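Local coordinates for protein transcriptional activator, putative (Pyrococcus furiosus, PDB 1RTW) that is of unassigned function, though named a putative transcriptional activator, and belongs to the all-helical TENA/THI-4/PQQC family, at residues K130-Y133 with E134-W138; E151-N154 with H155-Q159; Q159-G162 with E163-K166. One frame throughout, in Å; residues are numbered along the deposited sequence.

Contact 1. Residues K130-Y133 with E134-W138; sequences KAYY and EAWKW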
loop_
_atom_site.group_PDB
_atom_site.type_symbol
_atom_site.label_atom_id
_atom_site.label_comp_id
_atom_site.label_asym_id
_atom_site.label_seq_id
_atom_site.Cartn_x
_atom_site.Cartn_y
_atom_site.Cartn_z
ATOM N N LYS B 130 2.116 -12.148 21.662
ATOM C CA LYS B 130 1.627 -13.060 22.682
ATOM C C LYS B 130 2.368 -14.396 22.609
ATOM O O LYS B 130 2.685 -15.001 23.641
ATOM C CB LYS B 130 0.119 -13.246 22.515
ATOM C CG LYS B 130 -0.515 -14.260 23.436
ATOM C CD LYS B 130 -0.466 -13.832 24.882
ATOM C CE LYS B 130 -1.211 -14.820 25.752
ATOM N NZ LYS B 130 -1.029 -14.506 27.189
ATOM N N ALA B 131 2.678 -14.838 21.395
ATOM C CA ALA B 131 3.406 -16.086 21.205
ATOM C C ALA B 131 4.786 -16.018 21.853
ATOM O O ALA B 131 5.184 -16.937 22.575
ATOM C CB ALA B 131 3.551 -16.393 19.736
ATOM N N TYR B 132 5.508 -14.923 21.613
ATOM C CA TYR B 132 6.849 -14.775 22.168
ATOM C C TYR B 132 6.847 -14.565 23.670
ATOM O O TYR B 132 7.762 -15.016 24.371
ATOM C CB TYR B 132 7.611 -13.658 21.459
ATOM C CG TYR B 132 8.733 -14.177 20.600
ATOM C CD1 TYR B 132 9.940 -13.494 20.513
ATOM C CD2 TYR B 132 8.602 -15.379 19.901
ATOM C CE1 TYR B 132 11.003 -14.000 19.750
ATOM C CE2 TYR B 132 9.657 -15.893 19.141
ATOM C CZ TYR B 132 10.853 -15.201 19.067
ATOM O OH TYR B 132 11.889 -15.710 18.303
ATOM N N TYR B 133 5.805 -13.903 24.165
ATOM C CA TYR B 133 5.677 -13.660 25.594
ATOM C C TYR B 133 5.562 -15.005 26.309
ATOM O O TYR B 133 6.274 -15.257 27.278
ATOM C CB TYR B 133 4.459 -12.782 25.886
ATOM C CG TYR B 133 4.230 -12.498 27.359
ATOM C CD1 TYR B 133 5.269 -12.069 28.181
ATOM C CD2 TYR B 133 2.970 -12.671 27.926
ATOM C CE1 TYR B 133 5.057 -11.821 29.538
ATOM C CE2 TYR B 133 2.740 -12.427 29.278
ATOM C CZ TYR B 133 3.783 -12.001 30.082
ATOM O OH TYR B 133 3.544 -11.741 31.420
ATOM N N GLU B 134 4.712 -15.881 25.789
ATOM C CA GLU B 134 4.519 -17.204 26.378
ATOM C C GLU B 134 5.755 -18.101 26.298
ATOM O O GLU B 134 6.148 -18.712 27.296
ATOM C CB GLU B 134 3.321 -17.906 25.733
ATOM C CG GLU B 134 1.978 -17.264 26.057
ATOM C CD GLU B 134 1.681 -17.225 27.544
ATOM O OE1 GLU B 134 2.007 -18.202 28.250
ATOM O OE2 GLU B 134 1.119 -16.214 28.013
ATOM N N ALA B 135 6.383 -18.154 25.122
ATOM C CA ALA B 135 7.568 -18.987 24.907
ATOM C C ALA B 135 8.722 -18.624 25.822
ATOM O O ALA B 135 9.303 -19.488 26.473
ATOM C CB ALA B 135 8.010 -18.906 23.459
ATOM N N TRP B 136 9.046 -17.338 25.870
ATOM C CA TRP B 136 10.134 -16.870 26.703
ATOM C C TRP B 136 9.761 -16.898 28.182
ATOM O O TRP B 136 10.632 -16.980 29.045
ATOM C CB TRP B 136 10.600 -15.495 26.231
ATOM C CG TRP B 136 11.216 -15.595 24.869
ATOM C CD1 TRP B 136 10.622 -15.298 23.671
ATOM C CD2 TRP B 136 12.507 -16.126 24.553
ATOM N NE1 TRP B 136 11.458 -15.618 22.636
ATOM C CE2 TRP B 136 12.617 -16.125 23.143
ATOM C CE3 TRP B 136 13.574 -16.599 25.320
ATOM C CZ2 TRP B 136 13.760 -16.594 22.488
ATOM C CZ3 TRP B 136 14.708 -17.065 24.665
ATOM C CH2 TRP B 136 14.792 -17.052 23.263
ATOM N N LYS B 137 8.464 -16.881 28.469
ATOM C CA LYS B 137 8.001 -16.951 29.850
ATOM C C LYS B 137 8.247 -18.395 30.296
ATOM O O LYS B 137 8.713 -18.640 31.411
ATOM C CB LYS B 137 6.515 -16.600 29.942
ATOM C CG LYS B 137 6.069 -16.140 31.319
ATOM C CD LYS B 137 4.716 -15.439 31.276
ATOM C CE LYS B 137 3.610 -16.356 30.770
ATOM N NZ LYS B 137 2.293 -15.661 30.712
ATOM N N TRP B 138 7.977 -19.339 29.394
ATOM C CA TRP B 138 8.196 -20.748 29.676
ATOM C C TRP B 138 9.673 -20.960 29.978
ATOM O O TRP B 138 10.029 -21.661 30.923
ATOM C CB TRP B 138 7.803 -21.617 28.483
ATOM C CG TRP B 138 7.886 -23.098 28.786
ATOM C CD1 TRP B 138 6.875 -23.898 29.228
ATOM C CD2 TRP B 138 9.052 -23.932 28.716
ATOM N NE1 TRP B 138 7.336 -25.175 29.444
ATOM C CE2 TRP B 138 8.666 -25.222 29.140
ATOM C CE3 TRP B 138 10.383 -23.711 28.344
ATOM C CZ2 TRP B 138 9.569 -26.295 29.194
ATOM C CZ3 TRP B 138 11.280 -24.779 28.399
ATOM C CH2 TRP B 138 10.865 -26.055 28.826
#
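Tyr132 and Trp136, one helical turn apart, run side by side in the same direction and meet as a T-shaped pair: the indole turns the edge of its five-membered ring to one face of the phenol, with planes at 72°. NE1 of Trp136 makes the closest approach, 3.3 Å from CE1 of Tyr132, above the rim of that ring. CD1 of Trp136 also lies 3.0 Å from the carbonyl O of Tyr132, the same oxygen that accepts the backbone N-H of Trp136. This is the tight, buried part, and the phenol is held at its far end too, where Tyr132 OH is hydrogen-bonded by Trp39 NE1.

The partly exposed side is polar and looser. Glu134 OE2 takes two ammonium groups from opposite faces of the carboxylate plane, Lys130 NZ at 2.9 Å and Lys137 NZ at 3.0 Å, which probably offsets the proximity of the two lysines. With CG anti to the backbone N (chi1 -158°), Lys137 stretches until CD stands over one face of Tyr133 in a CH-pi contact, 4.2 Å from the ring centroid; the bend at chi3 (61°) then turns CE and NZ back toward the carboxylate.

Around helix 118-142, Trp14 of helix 11-15 touches Lys130, Ala131 and Glu134; helix 21-28 packs on Ala135, Trp136 and Trp138, while Val165 and Phe161 of helix 159-176 lie against Tyr133.

Contact 2. Residues E151-N154 with H155-Q159; sequences EFIN and HWSSQ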
loop_
_atom_site.group_PDB
_atom_site.type_symbol
_atom_site.label_atom_id
_atom_site.label_comp_id
_atom_site.label_asym_id
_atom_site.label_seq_id
_atom_site.Cartn_x
_atom_site.Cartn_y
_atom_site.Cartn_z
ATOM N N GLU B 151 19.634 -11.930 28.484
ATOM C CA GLU B 151 19.093 -10.665 27.979
ATOM C C GLU B 151 17.779 -10.888 27.229
ATOM O O GLU B 151 16.777 -10.226 27.511
ATOM C CB GLU B 151 20.096 -9.971 27.047
ATOM C CG GLU B 151 21.512 -9.855 27.599
ATOM C CD GLU B 151 22.494 -10.780 26.893
ATOM O OE1 GLU B 151 22.292 -12.018 26.934
ATOM O OE2 GLU B 151 23.468 -10.261 26.295
ATOM N N PHE B 152 17.796 -11.833 26.288
ATOM C CA PHE B 152 16.617 -12.174 25.485
ATOM C C PHE B 152 15.501 -12.796 26.308
ATOM O O PHE B 152 14.327 -12.474 26.111
ATOM C CB PHE B 152 16.996 -13.130 24.356
ATOM C CG PHE B 152 17.991 -12.560 23.409
ATOM C CD1 PHE B 152 17.575 -11.903 22.266
ATOM C CD2 PHE B 152 19.347 -12.641 23.682
ATOM C CE1 PHE B 152 18.493 -11.329 21.409
ATOM C CE2 PHE B 152 20.275 -12.074 22.834
ATOM C CZ PHE B 152 19.851 -11.412 21.692
ATOM N N ILE B 153 15.869 -13.690 27.220
ATOM C CA ILE B 153 14.900 -14.353 28.071
ATOM C C ILE B 153 14.155 -13.322 28.909
ATOM O O ILE B 153 12.932 -13.375 29.017
ATOM C CB ILE B 153 15.577 -15.361 29.005
ATOM C CG1 ILE B 153 16.373 -16.366 28.188
ATOM C CG2 ILE B 153 14.529 -16.109 29.817
ATOM C CD1 ILE B 153 17.205 -17.291 29.026
ATOM N N ASN B 154 14.903 -12.381 29.479
ATOM C CA ASN B 154 14.332 -11.330 30.312
ATOM C C ASN B 154 13.463 -10.351 29.542
ATOM O O ASN B 154 12.376 -10.015 29.994
ATOM C CB ASN B 154 15.429 -10.543 31.043
ATOM C CG ASN B 154 16.053 -11.327 32.193
ATOM O OD1 ASN B 154 15.428 -12.231 32.767
ATOM N ND2 ASN B 154 17.295 -10.982 32.535
ATOM N N HIS B 155 13.934 -9.887 28.388
ATOM C CA HIS B 155 13.159 -8.928 27.616
ATOM C C HIS B 155 11.763 -9.419 27.225
ATOM O O HIS B 155 10.776 -8.739 27.491
ATOM C CB HIS B 155 13.917 -8.458 26.366
ATOM C CG HIS B 155 13.099 -7.559 25.485
ATOM N ND1 HIS B 155 12.613 -7.967 24.262
ATOM C CD2 HIS B 155 12.590 -6.329 25.704
ATOM C CE1 HIS B 155 11.828 -7.026 23.772
ATOM N NE2 HIS B 155 11.794 -6.021 24.623
ATOM N N TRP B 156 11.674 -10.615 26.653
ATOM C CA TRP B 156 10.377 -11.128 26.232
ATOM C C TRP B 156 9.482 -11.704 27.325
ATOM O O TRP B 156 8.280 -11.900 27.108
ATOM C CB TRP B 156 10.541 -12.109 25.078
ATOM C CG TRP B 156 10.858 -11.417 23.800
ATOM C CD1 TRP B 156 10.151 -10.401 23.221
ATOM C CD2 TRP B 156 11.947 -11.690 22.930
ATOM N NE1 TRP B 156 10.735 -10.025 22.039
ATOM C CE2 TRP B 156 11.855 -10.804 21.838
ATOM C CE3 TRP B 156 13.012 -12.599 22.963
ATOM C CZ2 TRP B 156 12.763 -10.803 20.784
ATOM C CZ3 TRP B 156 13.915 -12.604 21.923
ATOM C CH2 TRP B 156 13.792 -11.707 20.848
ATOM N N SER B 157 10.064 -11.963 28.493
ATOM C CA SER B 157 9.311 -12.498 29.624
ATOM C C SER B 157 9.072 -11.432 30.696
ATOM O O SER B 157 8.326 -11.662 31.648
ATOM C CB SER B 157 10.049 -13.690 30.243
ATOM O OG SER B 157 11.255 -13.281 30.871
ATOM N N SER B 158 9.685 -10.262 30.523
ATOM C CA SER B 158 9.554 -9.170 31.492
ATOM C C SER B 158 8.121 -8.684 31.703
ATOM O O SER B 158 7.251 -8.871 30.853
ATOM C CB SER B 158 10.435 -7.982 31.091
ATOM O OG SER B 158 9.907 -7.294 29.966
ATOM N N GLN B 159 7.899 -8.046 32.849
ATOM C CA GLN B 159 6.593 -7.498 33.202
ATOM C C GLN B 159 6.237 -6.407 32.197
ATOM O O GLN B 159 5.080 -6.257 31.816
ATOM C CB GLN B 159 6.630 -6.911 34.620
ATOM C CG GLN B 159 5.286 -6.400 35.151
ATOM C CD GLN B 159 4.275 -7.508 35.414
ATOM O OE1 GLN B 159 4.570 -8.696 35.256
ATOM N NE2 GLN B 159 3.074 -7.121 35.826
#
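The Phe152 ring receives Trp156 at its edge, near its own plane: CZ3 of the indole comes 3.7 Å from Phe152 CD1, and the two side chains lie alongside, pointing the same way. One face of the indole has His155 ND1 3.5 Å above its plane, toward the rim. The imidazole meets it with an edge, Trp156 CE2 lying near the plane of the His155 ring. Trp156 CE3 also sits 3.4 Å from the backbone O of Phe152, and its NE1 is satisfied by Glu79 OE2.

Past Trp156 helix 150-157 runs out. The bond from Trp156 N to Phe152 O is nearly straight at 177°, but the following backbone bonds, from Ser157 N and Ser158 N, are weak. Side-chain hydroxyls supplement them: with chi1 at 68°, Ser157 OG folds back over its own backbone and donates to Ile153 O. Ser158 OG donates to His155 O at 3.0 Å and, as N-cap of the next helix, accepts the N-H of Phe161, tying one helix end to the start of another.

Helix 66-89 packs on Phe152 and His155, helix 33-60 reaches Phe152 and Trp156, and helix 118-142 lies against Ile153 and Ser157.

Contact 3. Residues Q159-G162 with E163-K166; sequences QEFG and EYVK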
loop_
_atom_site.group_PDB
_atom_site.type_symbol
_atom_site.label_atom_id
_atom_site.label_comp_id
_atom_site.label_asym_id
_atom_site.label_seq_id
_atom_site.Cartn_x
_atom_site.Cartn_y
_atom_site.Cartn_z
ATOM N N GLN B 159 7.899 -8.046 32.849
ATOM C CA GLN B 159 6.593 -7.498 33.202
ATOM C C GLN B 159 6.237 -6.407 32.197
ATOM O O GLN B 159 5.080 -6.257 31.816
ATOM C CB GLN B 159 6.630 -6.911 34.620
ATOM C CG GLN B 159 5.286 -6.400 35.151
ATOM C CD GLN B 159 4.275 -7.508 35.414
ATOM O OE1 GLN B 159 4.570 -8.696 35.256
ATOM N NE2 GLN B 159 3.074 -7.121 35.826
ATOM N N GLU B 160 7.251 -5.671 31.756
ATOM C CA GLU B 160 7.075 -4.594 30.795
ATOM C C GLU B 160 6.512 -5.117 29.478
ATOM O O GLU B 160 5.565 -4.549 28.937
ATOM C CB GLU B 160 8.409 -3.889 30.555
ATOM C CG GLU B 160 8.307 -2.645 29.695
ATOM C CD GLU B 160 9.624 -1.901 29.581
ATOM O OE1 GLU B 160 10.667 -2.548 29.339
ATOM O OE2 GLU B 160 9.613 -0.660 29.726
ATOM N N PHE B 161 7.096 -6.195 28.965
ATOM C CA PHE B 161 6.624 -6.782 27.719
ATOM C C PHE B 161 5.217 -7.348 27.904
ATOM O O PHE B 161 4.368 -7.198 27.034
ATOM C CB PHE B 161 7.565 -7.882 27.230
ATOM C CG PHE B 161 7.347 -8.262 25.798
ATOM C CD1 PHE B 161 7.885 -7.486 24.783
ATOM C CD2 PHE B 161 6.597 -9.382 25.463
ATOM C CE1 PHE B 161 7.680 -7.812 23.446
ATOM C CE2 PHE B 161 6.383 -9.722 24.131
ATOM C CZ PHE B 161 6.926 -8.933 23.113
ATOM N N GLY B 162 4.981 -7.979 29.052
ATOM C CA GLY B 162 3.680 -8.547 29.343
ATOM C C GLY B 162 2.596 -7.487 29.399
ATOM O O GLY B 162 1.436 -7.748 29.080
ATOM N N GLU B 163 2.975 -6.283 29.814
ATOM C CA GLU B 163 2.035 -5.176 29.899
ATOM C C GLU B 163 1.708 -4.716 28.485
ATOM O O GLU B 163 0.570 -4.365 28.177
ATOM C CB GLU B 163 2.625 -4.039 30.736
ATOM C CG GLU B 163 2.720 -4.387 32.217
ATOM C CD GLU B 163 3.420 -3.328 33.050
ATOM O OE1 GLU B 163 4.428 -2.752 32.590
ATOM O OE2 GLU B 163 2.962 -3.078 34.181
ATOM N N TYR B 164 2.724 -4.738 27.634
ATOM C CA TYR B 164 2.597 -4.367 26.236
ATOM C C TYR B 164 1.652 -5.368 25.553
ATOM O O TYR B 164 0.772 -4.978 24.785
ATOM C CB TYR B 164 3.992 -4.365 25.598
ATOM C CG TYR B 164 4.018 -4.449 24.089
ATOM C CD1 TYR B 164 3.374 -3.492 23.305
ATOM C CD2 TYR B 164 4.686 -5.495 23.445
ATOM C CE1 TYR B 164 3.390 -3.573 21.925
ATOM C CE2 TYR B 164 4.713 -5.589 22.060
ATOM C CZ TYR B 164 4.063 -4.625 21.306
ATOM O OH TYR B 164 4.086 -4.701 19.933
ATOM N N VAL B 165 1.810 -6.650 25.878
ATOM C CA VAL B 165 0.963 -7.698 25.321
ATOM C C VAL B 165 -0.471 -7.512 25.811
ATOM O O VAL B 165 -1.419 -7.606 25.031
ATOM C CB VAL B 165 1.464 -9.111 25.725
ATOM C CG1 VAL B 165 0.443 -10.169 25.349
ATOM C CG2 VAL B 165 2.784 -9.408 25.040
ATOM N N LYS B 166 -0.614 -7.229 27.103
ATOM C CA LYS B 166 -1.925 -7.018 27.708
ATOM C C LYS B 166 -2.614 -5.816 27.064
ATOM O O LYS B 166 -3.831 -5.827 26.843
ATOM C CB LYS B 166 -1.780 -6.795 29.216
ATOM C CG LYS B 166 -3.101 -6.731 29.977
ATOM C CD LYS B 166 -3.831 -8.074 29.982
ATOM C CE LYS B 166 -3.056 -9.139 30.753
ATOM N NZ LYS B 166 -2.825 -8.754 32.176
#
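Phe161 lays one face of its ring before the edge of Tyr164 in a T-shaped pair, within the first turns of helix 159-176 in this all-helical TENA/THI-4/PQQC-family fold. Both rings leave the backbone with CG opposite the main-chain N (chi1 -164° for Phe161, 161° for Tyr164), which sends them the same way. Tyr164 CD2 stands 3.8 Å from Phe161 CE1, with centroids 5.4 Å apart. The phenol's far end is fixed by a bond from its OH to Glu129 OE2.

Tyr164 meets the Phe161 ring at CD1 and CE1; Val165 comes to it obliquely, at CD2 and CE2. Val165 has CG1 opposite its own N, and that choice puts CG2 on the N side, 3.7 Å from Phe161 CE2 and 3.4 Å from Phe161 O.

The exposed flank is less closely packed. Gln159 bends at chi2 while Glu163 extends beyond CG, and the two cross at about a right angle, 4.2 Å apart from Gln159 CG to Glu163 CD. Glu163 CG lies closer to the backbone, 3.0 Å from Gln159 O.

Four i to i+4 main-chain bonds carry the turn. In the one from Val165 N to Phe161 O, 2.9 Å long, the donor lies in the carbonyl plane.

Contacts 1, 2 and 3 are each one or two helical turns, on three successive helices that pack on one another. All are partly buried, but four of the eight touching residues of contact 3 are exposed and none in contacts 1 and 2. Contact 1 alone has a salt-bridge network; contact 2 joins aromatic packing to serine hydroxyls that supplement weak backbone bonds at a helix end, and contact 3 has apolar packing inside and a loose polar rim outside. Their aromatic sides converge: Trp156 meets Tyr132, Trp136 and Phe161. The side chains of Tyr132, Trp156 and Phe161 each lie about 4 Å from a bound phosphate ion, probably from the crystallisation liquor, which may mark a pocket.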